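Local structure of probable aspartate aminotransferase 2 (Methanococcus jannaschii, 2Z61) at residues Gly96-Gly101 with Ile187-Tyr192; Phe103-Ser108 with Ile215-Phe220. The protein catalyses the pyridoxal phosphate-dependent transfer of an amino group between alanine and a furancarboxaldehyde phosphate, supplying the furan precursor of methanofuran. All blocks are in the same frame, centred on the assembly; numbering follows the deposited sequence.

From the N terminus, strand 92-95 leads into 96-101, which spans the turn and the first residues of helix 98-109; 103-108 lies farther along that helix. The chain next builds strands 115-119, 136-140 and 155-161 before 187-192 returns to the start of the helix, closing contact 1 over 85 intervening residues. Farther on, 215-220 closes contact 2 over 106. Because the order of segments is 1, 2, 1, 2, the loops cross. Their centres lie 5 Å apart, and strands 185-189 and 214-219 are parallel neighbours, joined by probable hydrogen bonds between S188 O and I217 N and between E190 N and I217 O. One helix is thereby packed on two adjacent strands of the seven-stranded sheet.

Contact 1: residues Gly96-Gly101 with Ile187-Tyr192; sequences GGSSLG and ISDEIY
S98 and I191 are brought together by matching first torsions: OG of S98 stands anti to its backbone N (chi1 178°), and CG1 of I191 does likewise (chi1 -158°). A chi2 of 55° then turns CD1 of I191 toward the serine. The methyl CD1 of I191 thus comes 3.8 Å from CB of S98, and CG1 lies 4.0 Å from OG of the same serine, so the isoleucine branch runs alongside the whole of the short side chain. The contact is small, 81 Å² in all, and fully buried. S98 OG finds no hydrogen-bonding partner in the model; its nearest carboxylate oxygen across the contact, D189 OD2, is 4.3 Å from it, too far for a bond. This is the cofactor site of a fold-type I aminotransferase, where the N-terminal turn of helix 98-109, following G97 at the N-cap, faces the end of strand 185-189. The backbone N atoms of S98 and S99 bond to phosphate oxygens of the pyridoxal phosphate-modified K222, consistent with a helix dipole favouring the anion. From the strand side, Y192 OH bonds to O3 of the same cofactor. D189 OD1 is hydrogen-bonded to Y126 OH, while OD2 of D189 receives only a weak bond from I191 N (3.4 Å).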
loop_
_atom_site.group_PDB
_atom_site.type_symbol
_atom_site.label_atom_id
_atom_site.label_comp_id
_atom_site.label_asym_id
_atom_site.label_seq_id
_atom_site.Cartn_x
_atom_site.Cartn_y
_atom_site.Cartn_z
ATOM N N GLY A 96 -0.477 3.055 4.751
ATOM C CA GLY A 96 0.130 1.740 4.868
ATOM C C GLY A 96 1.628 1.887 4.726
ATOM O O GLY A 96 2.220 1.415 3.760
ATOM N N GLY A 97 2.244 2.551 5.699
ATOM C CA GLY A 97 3.673 2.787 5.650
ATOM C C GLY A 97 3.973 4.202 5.180
ATOM O O GLY A 97 3.098 4.894 4.655
ATOM N N SER A 98 5.226 4.613 5.358
ATOM C CA SER A 98 5.730 5.937 4.982
ATOM C C SER A 98 5.935 6.081 3.467
ATOM O O SER A 98 5.786 7.170 2.910
ATOM C CB SER A 98 7.048 6.186 5.731
ATOM O OG SER A 98 7.620 7.433 5.397
ATOM N N SER A 99 6.276 4.979 2.807
ATOM C CA SER A 99 6.491 4.984 1.363
ATOM C C SER A 99 5.217 5.347 0.601
ATOM O O SER A 99 5.255 6.175 -0.308
ATOM C CB SER A 99 7.001 3.618 0.900
ATOM O OG SER A 99 8.302 3.385 1.413
ATOM N N LEU A 100 4.092 4.726 0.961
ATOM C CA LEU A 100 2.837 5.046 0.294
ATOM C C LEU A 100 2.446 6.483 0.596
ATOM O O LEU A 100 1.942 7.181 -0.272
ATOM C CB LEU A 100 1.701 4.117 0.745
ATOM C CG LEU A 100 1.304 2.998 -0.221
ATOM C CD1 LEU A 100 -0.026 2.391 0.225
ATOM C CD2 LEU A 100 1.183 3.559 -1.639
ATOM N N GLY A 101 2.674 6.912 1.835
ATOM C CA GLY A 101 2.336 8.274 2.210
ATOM C C GLY A 101 3.018 9.272 1.290
ATOM O O GLY A 101 2.372 10.153 0.718
ATOM N N ILE A 187 7.774 19.212 1.069
ATOM C CA ILE A 187 7.411 17.854 1.459
ATOM C C ILE A 187 8.515 17.443 2.425
ATOM O O ILE A 187 9.659 17.238 2.030
ATOM C CB ILE A 187 7.367 16.915 0.232
ATOM C CG1 ILE A 187 6.284 17.404 -0.743
ATOM C CG2 ILE A 187 7.091 15.480 0.671
ATOM C CD1 ILE A 187 6.125 16.540 -1.977
ATOM N N SER A 188 8.175 17.347 3.706
ATOM C CA SER A 188 9.157 17.008 4.729
ATOM C C SER A 188 9.068 15.537 5.130
ATOM O O SER A 188 8.044 15.077 5.645
ATOM C CB SER A 188 8.938 17.908 5.952
ATOM O OG SER A 188 10.025 17.851 6.847
ATOM N N ASP A 189 10.148 14.803 4.887
ATOM C CA ASP A 189 10.207 13.385 5.214
ATOM C C ASP A 189 10.916 13.283 6.560
ATOM O O ASP A 189 12.133 13.410 6.638
ATOM C CB ASP A 189 10.982 12.639 4.124
ATOM C CG ASP A 189 10.933 11.136 4.302
ATOM O OD1 ASP A 189 11.402 10.410 3.402
ATOM O OD2 ASP A 189 10.424 10.682 5.347
ATOM N N GLU A 190 10.146 13.051 7.616
ATOM C CA GLU A 190 10.692 12.990 8.966
ATOM C C GLU A 190 10.672 11.603 9.617
ATOM O O GLU A 190 10.728 11.473 10.845
ATOM C CB GLU A 190 9.940 14.021 9.826
ATOM C CG GLU A 190 10.050 15.446 9.237
ATOM C CD GLU A 190 9.190 16.490 9.938
ATOM O OE1 GLU A 190 8.529 16.168 10.943
ATOM O OE2 GLU A 190 9.192 17.655 9.483
ATOM N N ILE A 191 10.644 10.564 8.785
ATOM C CA ILE A 191 10.588 9.187 9.261
ATOM C C ILE A 191 11.668 8.788 10.282
ATOM O O ILE A 191 11.456 7.878 11.082
ATOM C CB ILE A 191 10.588 8.184 8.055
ATOM C CG1 ILE A 191 10.001 6.843 8.500
ATOM C CG2 ILE A 191 12.006 8.001 7.491
ATOM C CD1 ILE A 191 8.617 6.956 9.113
ATOM N N TYR A 192 12.809 9.465 10.270
ATOM C CA TYR A 192 13.887 9.169 11.220
ATOM C C TYR A 192 13.930 10.150 12.393
ATOM O O TYR A 192 14.822 10.082 13.243
ATOM C CB TYR A 192 15.254 9.184 10.527
ATOM C CG TYR A 192 15.421 8.098 9.496
ATOM C CD1 TYR A 192 15.311 8.375 8.134
ATOM C CD2 TYR A 192 15.676 6.782 9.884
ATOM C CE1 TYR A 192 15.453 7.362 7.174
ATOM C CE2 TYR A 192 15.816 5.765 8.940
ATOM C CZ TYR A 192 15.699 6.061 7.588
ATOM O OH TYR A 192 15.809 5.049 6.669
#

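Contact 2: residues Phe103-Ser108 with Ile215-Phe220; sequences FFALSS and ILINGF
A105 meets I215 and I217 where helix 98-109 packs on strand 214-219 of the large-domain sheet, the alpha/beta layer of fold-type I pyridoxal phosphate enzymes. The short segment axes run nearly antiparallel (165°) and approach to 9.7 Å, a separation bridged by A105 and the branched side chains opposite. In I215, CB carries two branches. Chi1 of -56° sets CG2 anti to the backbone N, and this methyl reaches A105 CB at 3.8 Å. CG1 makes no close approach to the helix and serves to carry CD1 onward; CD1 at the tip lies 4.1 Å from A105 O and 4.2 Å from A105 CB, with S108 OG a little farther off. I217, two residues along on the same side of the strand, adds its CD1 at 4.0 Å from A105 CB, so the alanine methyl meets both methyls of I215 and CD1 of I217. Beyond A105, I215 also packs on I240 and V234, and I217 on S98 and L102. The S108 hydroxyl near the I215 tip is engaged within its own helix: S108 OG donates to A105 O at 2.8 Å, tilted 26° from the carbonyl plane.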
loop_
_atom_site.group_PDB
_atom_site.type_symbol
_atom_site.label_atom_id
_atom_site.label_comp_id
_atom_site.label_asym_id
_atom_site.label_seq_id
_atom_site.Cartn_x
_atom_site.Cartn_y
_atom_site.Cartn_z
ATOM N N PHE A 103 4.322 8.764 -1.675
ATOM C CA PHE A 103 3.789 8.648 -3.028
ATOM C C PHE A 103 2.476 9.412 -3.196
ATOM O O PHE A 103 2.286 10.123 -4.177
ATOM C CB PHE A 103 3.572 7.187 -3.410
ATOM C CG PHE A 103 3.089 7.017 -4.818
ATOM C CD1 PHE A 103 3.974 7.139 -5.884
ATOM C CD2 PHE A 103 1.744 6.799 -5.084
ATOM C CE1 PHE A 103 3.520 7.049 -7.195
ATOM C CE2 PHE A 103 1.283 6.709 -6.394
ATOM C CZ PHE A 103 2.172 6.834 -7.446
ATOM N N PHE A 104 1.567 9.251 -2.237
ATOM C CA PHE A 104 0.283 9.936 -2.283
ATOM C C PHE A 104 0.460 11.455 -2.216
ATOM O O PHE A 104 -0.280 12.201 -2.862
ATOM C CB PHE A 104 -0.604 9.472 -1.122
ATOM C CG PHE A 104 -1.116 8.061 -1.258
ATOM C CD1 PHE A 104 -1.771 7.443 -0.192
ATOM C CD2 PHE A 104 -0.973 7.359 -2.451
ATOM C CE1 PHE A 104 -2.281 6.145 -0.313
ATOM C CE2 PHE A 104 -1.478 6.063 -2.582
ATOM C CZ PHE A 104 -2.134 5.455 -1.509
ATOM N N ALA A 105 1.439 11.905 -1.427
ATOM C CA ALA A 105 1.712 13.338 -1.282
ATOM C C ALA A 105 2.113 13.939 -2.625
ATOM O O ALA A 105 1.532 14.934 -3.065
ATOM C CB ALA A 105 2.820 13.562 -0.249
ATOM N N LEU A 106 3.108 13.328 -3.266
ATOM C CA LEU A 106 3.580 13.788 -4.573
ATOM C C LEU A 106 2.448 13.764 -5.609
ATOM O O LEU A 106 2.294 14.709 -6.390
ATOM C CB LEU A 106 4.752 12.916 -5.053
ATOM C CG LEU A 106 6.124 13.141 -4.395
ATOM C CD1 LEU A 106 7.079 12.015 -4.769
ATOM C CD2 LEU A 106 6.699 14.492 -4.826
ATOM N N SER A 107 1.644 12.699 -5.600
ATOM C CA SER A 107 0.537 12.572 -6.554
ATOM C C SER A 107 -0.469 13.710 -6.508
ATOM O O SER A 107 -0.966 14.152 -7.544
ATOM C CB SER A 107 -0.232 11.262 -6.328
ATOM O OG SER A 107 0.587 10.125 -6.536
ATOM N N SER A 108 -0.772 14.181 -5.304
ATOM C CA SER A 108 -1.763 15.228 -5.126
ATOM C C SER A 108 -1.374 16.634 -5.567
ATOM O O SER A 108 -2.245 17.490 -5.694
ATOM C CB SER A 108 -2.204 15.272 -3.659
ATOM O OG SER A 108 -1.127 15.643 -2.812
ATOM N N ILE A 215 3.697 19.339 3.511
ATOM C CA ILE A 215 3.103 18.021 3.665
ATOM C C ILE A 215 4.153 17.285 4.480
ATOM O O ILE A 215 5.287 17.117 4.047
ATOM C CB ILE A 215 2.886 17.307 2.323
ATOM C CG1 ILE A 215 2.022 18.181 1.411
ATOM C CG2 ILE A 215 2.196 15.974 2.567
ATOM C CD1 ILE A 215 1.651 17.536 0.087
ATOM N N LEU A 216 3.773 16.889 5.682
ATOM C CA LEU A 216 4.677 16.216 6.591
ATOM C C LEU A 216 4.464 14.705 6.545
ATOM O O LEU A 216 3.341 14.203 6.662
ATOM C CB LEU A 216 4.446 16.759 8.006
ATOM C CG LEU A 216 5.467 16.493 9.114
ATOM C CD1 LEU A 216 5.091 17.320 10.332
ATOM C CD2 LEU A 216 5.514 15.009 9.458
ATOM N N ILE A 217 5.557 13.980 6.378
ATOM C CA ILE A 217 5.485 12.538 6.300
ATOM C C ILE A 217 6.315 11.915 7.413
ATOM O O ILE A 217 7.492 12.259 7.589
ATOM C CB ILE A 217 5.988 12.045 4.920
ATOM C CG1 ILE A 217 5.095 12.631 3.818
ATOM C CG2 ILE A 217 5.951 10.508 4.859
ATOM C CD1 ILE A 217 5.598 12.388 2.435
ATOM N N ASN A 218 5.678 11.033 8.188
ATOM C CA ASN A 218 6.339 10.317 9.272
ATOM C C ASN A 218 5.607 8.979 9.445
ATOM O O ASN A 218 4.633 8.695 8.741
ATOM C CB ASN A 218 6.294 11.131 10.576
ATOM C CG ASN A 218 7.479 10.832 11.505
ATOM O OD1 ASN A 218 8.046 9.743 11.481
ATOM N ND2 ASN A 218 7.840 11.806 12.336
ATOM N N GLY A 219 6.073 8.153 10.370
ATOM C CA GLY A 219 5.433 6.868 10.577
ATOM C C GLY A 219 6.051 6.138 11.746
ATOM O O GLY A 219 6.839 6.721 12.486
ATOM N N PHE A 220 5.720 4.863 11.905
ATOM C CA PHE A 220 6.239 4.081 13.029
ATOM C C PHE A 220 7.360 3.098 12.702
ATOM O O PHE A 220 7.908 2.464 13.608
ATOM C CB PHE A 220 5.088 3.318 13.713
ATOM C CG PHE A 220 3.976 4.202 14.216
ATOM C CD1 PHE A 220 2.985 4.658 13.353
ATOM C CD2 PHE A 220 3.936 4.599 15.551
ATOM C CE1 PHE A 220 1.966 5.495 13.807
ATOM C CE2 PHE A 220 2.919 5.440 16.019
ATOM C CZ PHE A 220 1.931 5.889 15.145
#